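Local coordinates for protein ribonuclease-like 3 (Danio rerio, PDB 2VQ9) that cleaves RNA as a secreted, angiogenic member of the pancreatic ribonuclease family and also kills bacteria, chiefly Gram-negative ones, independently of that nuclease activity, at residues I72-G76 with N77-T81. Sequence-based numbering, arbitrary orientation.
Sequences IQANG and NHVRT
Asn75 N-caps the short helix 76-80 by a side-chain bond to His78, from the position just before the first turn. This helix follows strand 68-72 in the pancreatic ribonuclease fold. Asn75 OD1 accepts from His78 N at 2.7 Å, with the donor almost in line with the amide C=O (171°). Asn77 N is also close to OD1, but its angle is too poor for a bond. The backbone O of Asn75 takes Val79 N at 3.0 Å, and Gly76 O takes Arg80 N, so both carbonyls start regular helical turns.

The apolar side faces inward. Ile72 and Val79 meet tip to tip, CG2 to CG2 at 3.9 Å. Ala74 CB touches the same methyl, Val79 CG2. Beyond the pair, Val79 packs on Phe33 of helix 27-37 and Ile72 on Val105. The Ile72 side chain is about 5 Å from that of the catalytic His37.

His78 has CG anti to its backbone N (chi1 -175°), which swings the ring back beside Ala74. A water in the ring plane joins His78 ND1 to Asn75 N, 2.9 Å from each. Arg80 bends at chi3 (-79°), and its NH2 donates to the OD1 of the exposed Asn77 at 3.0 Å, from above the plane of that amide carbonyl.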
loop_
_atom_site.group_PDB
_atom_site.type_symbol
_atom_site.label_atom_id
_atom_site.label_comp_id
_atom_site.label_asym_id
_atom_site.label_seq_id
_atom_site.Cartn_x
_atom_site.Cartn_y
_atom_site.Cartn_z
ATOM N N ILE A 72 -2.376 -1.196 3.615
ATOM C CA ILE A 72 -1.989 -1.616 4.948
ATOM C C ILE A 72 -3.055 -1.091 5.908
ATOM O O ILE A 72 -3.381 0.106 5.885
ATOM C CB ILE A 72 -0.662 -1.030 5.327
ATOM C CG1 ILE A 72 0.397 -1.442 4.285
ATOM C CG2 ILE A 72 -0.284 -1.486 6.748
ATOM C CD1 ILE A 72 1.632 -0.512 4.296
ATOM N N GLN A 73 -3.575 -1.985 6.740
ATOM C CA GLN A 73 -4.639 -1.652 7.698
ATOM C C GLN A 73 -4.002 -1.081 8.968
ATOM O O GLN A 73 -3.956 -1.745 10.006
ATOM C CB GLN A 73 -5.430 -2.910 8.017
ATOM C CG GLN A 73 -6.825 -2.670 8.585
ATOM C CD GLN A 73 -7.481 -3.950 8.965
ATOM O OE1 GLN A 73 -7.059 -4.637 9.904
ATOM N NE2 GLN A 73 -8.520 -4.297 8.249
ATOM N N ALA A 74 -3.516 0.148 8.864
ATOM C CA ALA A 74 -2.852 0.882 9.957
ATOM C C ALA A 74 -2.859 2.379 9.640
ATOM O O ALA A 74 -3.211 2.786 8.512
ATOM C CB ALA A 74 -1.380 0.388 10.130
ATOM N N ASN A 75 -2.473 3.198 10.630
ATOM C CA ASN A 75 -2.365 4.641 10.437
ATOM C C ASN A 75 -0.977 5.035 9.903
ATOM O O ASN A 75 -0.035 4.266 10.013
ATOM C CB ASN A 75 -2.869 5.408 11.710
ATOM C CG ASN A 75 -1.760 6.133 12.528
ATOM O OD1 ASN A 75 -0.566 5.939 12.337
ATOM N ND2 ASN A 75 -2.201 6.983 13.472
ATOM N N GLY A 76 -0.895 6.194 9.247
ATOM C CA GLY A 76 0.319 6.654 8.598
ATOM C C GLY A 76 1.552 6.776 9.467
ATOM O O GLY A 76 2.622 6.309 9.100
ATOM N N ASN A 77 1.398 7.411 10.631
ATOM C CA ASN A 77 2.491 7.524 11.585
ATOM C C ASN A 77 2.994 6.162 12.063
ATOM O O ASN A 77 4.203 5.983 12.270
ATOM C CB ASN A 77 2.068 8.395 12.778
ATOM C CG ASN A 77 2.020 9.860 12.427
ATOM O OD1 ASN A 77 2.288 10.244 11.288
ATOM N ND2 ASN A 77 1.685 10.692 13.403
ATOM N N HIS A 78 2.078 5.201 12.187
ATOM C CA HIS A 78 2.451 3.819 12.541
ATOM C C HIS A 78 3.262 3.181 11.408
ATOM O O HIS A 78 4.354 2.642 11.642
ATOM C CB HIS A 78 1.187 3.016 12.826
ATOM C CG HIS A 78 1.418 1.619 13.309
ATOM N ND1 HIS A 78 0.388 0.715 13.450
ATOM C CD2 HIS A 78 2.553 0.951 13.641
ATOM C CE1 HIS A 78 0.871 -0.441 13.879
ATOM N NE2 HIS A 78 2.181 -0.320 14.014
ATOM N N VAL A 79 2.757 3.256 10.169
ATOM C CA VAL A 79 3.521 2.699 9.040
ATOM C C VAL A 79 4.913 3.353 8.896
ATOM O O VAL A 79 5.913 2.676 8.592
ATOM C CB VAL A 79 2.722 2.745 7.731
ATOM C CG1 VAL A 79 3.608 2.285 6.532
ATOM C CG2 VAL A 79 1.468 1.867 7.853
ATOM N N ARG A 80 4.993 4.665 9.100
ATOM C CA ARG A 80 6.286 5.373 9.067
ATOM C C ARG A 80 7.389 4.765 9.915
ATOM O O ARG A 80 8.573 4.853 9.557
ATOM C CB ARG A 80 6.119 6.812 9.509
ATOM C CG ARG A 80 5.846 7.756 8.405
ATOM C CD ARG A 80 6.416 9.102 8.766
ATOM N NE ARG A 80 5.546 9.817 9.680
ATOM C CZ ARG A 80 5.980 10.669 10.604
ATOM N NH1 ARG A 80 7.288 10.910 10.738
ATOM N NH2 ARG A 80 5.108 11.269 11.390
ATOM N N THR A 81 7.014 4.160 11.035
ATOM C CA THR A 81 8.005 3.622 11.975
ATOM C C THR A 81 8.822 2.478 11.385
ATOM O O THR A 81 9.842 2.103 11.950
ATOM C CB THR A 81 7.376 3.127 13.295
ATOM O OG1 THR A 81 6.547 1.979 13.034
ATOM C CG2 THR A 81 6.558 4.233 13.962
HETATM O O HOH W 1 -2.204 1.932 13.253
#